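Local coordinates for FMN Adenylyltransferase (Candida glabrata, PDB 3FWK), which catalyses the transfer of the adenylyl group of ATP to FMN, the step that yields FAD in flavin cofactor biosynthesis, at residues L121-F124 and I125-S129; T42-I45 and L46-T50. All coordinates share one frame; numbering follows the deposited sequence.

Overall arrangement
Contacts 1 and 2 illustrate how a helix can use its own side chains to supplement its backbone hydrogen bonding, once in mid-course and once near an end. Contact 2 comes first in the chain, on helix 31-50, and contact 1 follows on helix 119-131, within the Rossmann-like alpha/beta region. They lie on opposite sides of the chain's centre and do not touch: their centres are 27 Å apart and their nearest atoms about 17 Å. In each, a threonine hydroxyl bonds to a backbone carbonyl oxygen. The bound beta-D-glucopyranose, in a pocket of Lys53, Trp54, Lys162 and Tyr192, lies about 10 Å from the side chain of Thr50, so without touching it.

Contact 1: residues L121-F124 and I125-S129; sequences LENF and IEETS
The Phe124 ring carries the methyl of Thr128 over one face: CG2 stands 3.6 Å from the ring centroid, 24° off the normal, in a CH-pi contact displaced toward the CZ end of the ring. The Glu127 carboxylate comes in obliquely near CD1, its plane almost perpendicular to the ring at 87°. With CG anti to the backbone N (chi1 -177°), the ring lies along the helix toward Thr128, one turn on.

The same threonine grips the backbone. OG1, between its own N and carbonyl carbon, donates to Phe124 O at 2.8 Å, while Thr128 N reaches that oxygen from the opposite face of the carbonyl plane. Ser129 shares Ile125 O in the same way, though from a different rotamer, its OG bonding at 2.9 Å from the face opposite its own N-H. On the polar side a water bridges two acceptors, giving one proton to Asn123 OD1 (2.7 Å) and one to Glu126 OE1 (2.9 Å). Nearby, the bent chain of Glu127 lays CD 3.0 Å from Asn123 O, with OE2 3.4 Å from Asn123 CB.

Helix 119-131 links parallel strands 107-111 and 134-138 in a beta-alpha-beta unit. Ile125 rests on Phe111 of the first strand and Ser129 on Leu134 and Leu136 of the second, while Tyr65 touches Phe124. Each buried hydroxyl thus donates to a carbonyl one turn back, and Thr128 OG1 has a second partner in Tyr65 OH. Glu122 OE1 and Glu126 OE2, 4.6 Å apart, would probably raise each other's proton affinity.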
loop_
_atom_site.group_PDB
_atom_site.type_symbol
_atom_site.label_atom_id
_atom_site.label_comp_id
_atom_site.label_asym_id
_atom_site.label_seq_id
_atom_site.Cartn_x
_atom_site.Cartn_y
_atom_site.Cartn_z
ATOM N N LEU A 121 2.090 -11.857 -3.562
ATOM C CA LEU A 121 1.404 -10.613 -3.813
ATOM C C LEU A 121 0.036 -10.841 -4.487
ATOM O O LEU A 121 -0.948 -10.213 -4.094
ATOM C CB LEU A 121 2.294 -9.683 -4.631
ATOM C CG LEU A 121 1.851 -8.248 -4.738
ATOM C CD1 LEU A 121 1.586 -7.581 -3.377
ATOM C CD2 LEU A 121 2.942 -7.484 -5.460
ATOM N N GLU A 122 -0.034 -11.728 -5.504
ATOM C CA GLU A 122 -1.341 -12.090 -6.076
ATOM C C GLU A 122 -2.288 -12.569 -4.992
ATOM O O GLU A 122 -3.464 -12.161 -4.930
ATOM C CB GLU A 122 -1.181 -13.182 -7.151
ATOM C CG GLU A 122 -0.325 -12.802 -8.354
ATOM C CD GLU A 122 -0.984 -11.906 -9.346
ATOM O OE1 GLU A 122 -2.147 -11.489 -9.179
ATOM O OE2 GLU A 122 -0.310 -11.650 -10.381
ATOM N N ASN A 123 -1.796 -13.478 -4.126
ATOM C CA ASN A 123 -2.619 -14.012 -3.048
ATOM C C ASN A 123 -3.110 -12.861 -2.158
ATOM O O ASN A 123 -4.277 -12.823 -1.758
ATOM C CB ASN A 123 -1.834 -14.977 -2.184
ATOM C CG ASN A 123 -1.518 -16.297 -2.845
ATOM O OD1 ASN A 123 -2.110 -16.661 -3.871
ATOM N ND2 ASN A 123 -0.595 -17.045 -2.239
ATOM N N PHE A 124 -2.206 -11.939 -1.832
ATOM C CA PHE A 124 -2.533 -10.869 -0.910
ATOM C C PHE A 124 -3.569 -9.912 -1.497
ATOM O O PHE A 124 -4.459 -9.423 -0.785
ATOM C CB PHE A 124 -1.268 -10.128 -0.546
ATOM C CG PHE A 124 -1.522 -9.039 0.463
ATOM C CD1 PHE A 124 -1.877 -9.376 1.765
ATOM C CD2 PHE A 124 -1.473 -7.700 0.106
ATOM C CE1 PHE A 124 -2.132 -8.396 2.724
ATOM C CE2 PHE A 124 -1.775 -6.694 1.060
ATOM C CZ PHE A 124 -2.101 -7.072 2.361
ATOM N N ILE A 125 -3.470 -9.630 -2.800
ATOM C CA ILE A 125 -4.479 -8.773 -3.456
ATOM C C ILE A 125 -5.855 -9.432 -3.374
ATOM O O ILE A 125 -6.853 -8.774 -3.086
ATOM C CB ILE A 125 -4.063 -8.473 -4.895
ATOM C CG1 ILE A 125 -2.799 -7.575 -4.881
ATOM C CG2 ILE A 125 -5.222 -7.848 -5.662
ATOM C CD1 ILE A 125 -2.092 -7.493 -6.236
ATOM N N GLU A 126 -5.912 -10.736 -3.606
ATOM C CA GLU A 126 -7.207 -11.449 -3.508
ATOM C C GLU A 126 -7.743 -11.434 -2.068
ATOM O O GLU A 126 -8.933 -11.168 -1.839
ATOM C CB GLU A 126 -6.987 -12.873 -4.009
ATOM C CG GLU A 126 -6.712 -12.856 -5.506
ATOM C CD GLU A 126 -5.982 -14.093 -6.047
ATOM O OE1 GLU A 126 -5.881 -15.109 -5.330
ATOM O OE2 GLU A 126 -5.463 -14.019 -7.190
ATOM N N GLU A 127 -6.853 -11.677 -1.108
ATOM C CA GLU A 127 -7.254 -11.723 0.309
ATOM C C GLU A 127 -7.748 -10.376 0.757
ATOM O O GLU A 127 -8.761 -10.271 1.473
ATOM C CB GLU A 127 -6.046 -12.154 1.140
ATOM C CG GLU A 127 -5.679 -13.617 0.915
ATOM C CD GLU A 127 -4.200 -13.959 1.047
ATOM O OE1 GLU A 127 -3.391 -13.129 1.583
ATOM O OE2 GLU A 127 -3.812 -15.093 0.625
ATOM N N THR A 128 -7.070 -9.314 0.352
ATOM C CA THR A 128 -7.521 -8.002 0.759
ATOM C C THR A 128 -8.766 -7.531 0.030
ATOM O O THR A 128 -9.570 -6.797 0.614
ATOM C CB THR A 128 -6.403 -7.018 0.729
ATOM O OG1 THR A 128 -5.810 -7.033 -0.522
ATOM C CG2 THR A 128 -5.297 -7.363 1.727
ATOM N N SER A 129 -8.950 -7.963 -1.211
ATOM C CA SER A 129 -10.206 -7.656 -1.876
ATOM C C SER A 129 -11.386 -8.245 -1.110
ATOM O O SER A 129 -12.449 -7.624 -1.019
ATOM C CB SER A 129 -10.148 -8.189 -3.322
ATOM O OG SER A 129 -9.197 -7.472 -4.092
HETATM O O HOH W 1 -3.326 -16.144 -6.247
#

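Contact 2: residues T42-I45 and L46-T50; sequences TKSI and LINET
Thr50 and Glu49 both turn back on Ile45. The hydroxyl OG1 of Thr50 donates to Ile45 O at 2.9 Å, approaching from above the carbonyl plane, while the Glu49 side chain runs obliquely across Ile45 and brings OE2 to 3.7 Å from CG1. Glu49 N is divided between two carbonyls, its bond to Ile45 O being weak at 3.1 Å. The other is Ser44 O, which accepts both Asn48 N, at 2.9 Å, and the more distant Glu49 N, at 3.3 Å.

This doubling marks the place where helix 31-50 widens into a pi-type turn across 46-50. On the same turn Asn48 ND2 donates to Ser44 OG at 2.9 Å, the hydroxyl oxygen lying close to the amide plane and anti to the serine N (chi1 -177°). That bond belongs to one of two modelled conformers of Ser44 and is therefore tentative.

Farther back, Leu46 and Ile47 bond by their backbone N-H groups to Thr42 O and Lys43 O in regular helical fashion. Lys43 extends its chain to a salt bridge with Glu84 of helix 69-86, against which Leu46 and Ile47 also pack, at Cys81 and Glu84. Thr42 OG1 is hydrogen-bonded to Pro196 O and Trp200 NE1, and Pro196 is touched by both Ile45 and Leu46.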
loop_
_atom_site.group_PDB
_atom_site.type_symbol
_atom_site.label_atom_id
_atom_site.label_comp_id
_atom_site.label_asym_id
_atom_site.label_seq_id
_atom_site.Cartn_x
_atom_site.Cartn_y
_atom_site.Cartn_z
ATOM N N THR A 42 -2.843 13.969 3.998
ATOM C CA THR A 42 -3.624 13.056 3.141
ATOM C C THR A 42 -5.132 13.258 3.333
ATOM O O THR A 42 -5.899 13.275 2.374
ATOM C CB THR A 42 -3.191 11.617 3.422
ATOM O OG1 THR A 42 -1.832 11.450 3.029
ATOM C CG2 THR A 42 -4.109 10.606 2.713
ATOM N N LYS A 43 -5.554 13.360 4.596
ATOM C CA LYS A 43 -6.978 13.573 4.890
ATOM C C LYS A 43 -7.493 14.843 4.254
ATOM O O LYS A 43 -8.581 14.862 3.700
ATOM C CB LYS A 43 -7.213 13.668 6.404
ATOM C CG LYS A 43 -7.166 12.378 7.168
ATOM C CD LYS A 43 -7.639 12.699 8.630
ATOM C CE LYS A 43 -7.805 11.508 9.508
ATOM N NZ LYS A 43 -8.791 11.871 10.603
ATOM N N SER A 44 -6.707 15.923 4.312
ATOM C CA SER A 44 -7.168 17.152 3.695
ATOM C C SER A 44 -7.291 17.022 2.176
ATOM O O SER A 44 -8.249 17.515 1.584
ATOM C CB SER A 44 -6.221 18.284 4.060
ATOM O OG SER A 44 -6.703 19.488 3.532
ATOM N N ILE A 45 -6.331 16.356 1.536
ATOM C CA ILE A 45 -6.406 16.160 0.100
ATOM C C ILE A 45 -7.708 15.417 -0.230
ATOM O O ILE A 45 -8.416 15.798 -1.169
ATOM C CB ILE A 45 -5.160 15.389 -0.401
ATOM C CG1 ILE A 45 -3.917 16.304 -0.311
ATOM C CG2 ILE A 45 -5.364 14.891 -1.826
ATOM C CD1 ILE A 45 -2.600 15.540 -0.397
ATOM N N LEU A 46 -8.029 14.344 0.504
ATOM C CA LEU A 46 -9.217 13.576 0.168
ATOM C C LEU A 46 -10.506 14.289 0.543
ATOM O O LEU A 46 -11.426 14.437 -0.278
ATOM C CB LEU A 46 -9.132 12.191 0.800
ATOM C CG LEU A 46 -8.102 11.269 0.152
ATOM C CD1 LEU A 46 -7.905 10.003 0.960
ATOM C CD2 LEU A 46 -8.438 10.961 -1.301
ATOM N N ILE A 47 -10.607 14.724 1.805
ATOM C CA ILE A 47 -11.865 15.273 2.294
ATOM C C ILE A 47 -12.139 16.664 1.721
ATOM O O ILE A 47 -13.283 16.990 1.395
ATOM C CB ILE A 47 -11.850 15.303 3.835
ATOM C CG1 ILE A 47 -11.806 13.865 4.365
ATOM C CG2 ILE A 47 -13.038 16.094 4.399
ATOM C CD1 ILE A 47 -11.555 13.706 5.857
ATOM N N ASN A 48 -11.109 17.493 1.603
ATOM C CA ASN A 48 -11.289 18.868 1.144
ATOM C C ASN A 48 -11.129 19.041 -0.339
ATOM O O ASN A 48 -11.826 19.850 -0.926
ATOM C CB ASN A 48 -10.344 19.833 1.883
ATOM C CG ASN A 48 -10.558 19.819 3.387
ATOM O OD1 ASN A 48 -11.684 19.702 3.846
ATOM N ND2 ASN A 48 -9.482 19.941 4.146
ATOM N N GLU A 49 -10.182 18.321 -0.955
ATOM C CA GLU A 49 -9.888 18.570 -2.365
ATOM C C GLU A 49 -10.488 17.550 -3.319
ATOM O O GLU A 49 -10.591 17.815 -4.510
ATOM C CB GLU A 49 -8.381 18.640 -2.604
ATOM C CG GLU A 49 -7.629 19.695 -1.817
ATOM C CD GLU A 49 -6.166 19.742 -2.245
ATOM O OE1 GLU A 49 -5.889 19.956 -3.464
ATOM O OE2 GLU A 49 -5.297 19.532 -1.388
ATOM N N THR A 50 -10.838 16.365 -2.836
ATOM C CA THR A 50 -11.179 15.274 -3.756
ATOM C C THR A 50 -12.671 14.993 -3.735
ATOM O O THR A 50 -13.343 15.196 -4.748
ATOM C CB THR A 50 -10.379 14.004 -3.443
ATOM O OG1 THR A 50 -8.974 14.302 -3.539
ATOM C CG2 THR A 50 -10.741 12.855 -4.403
#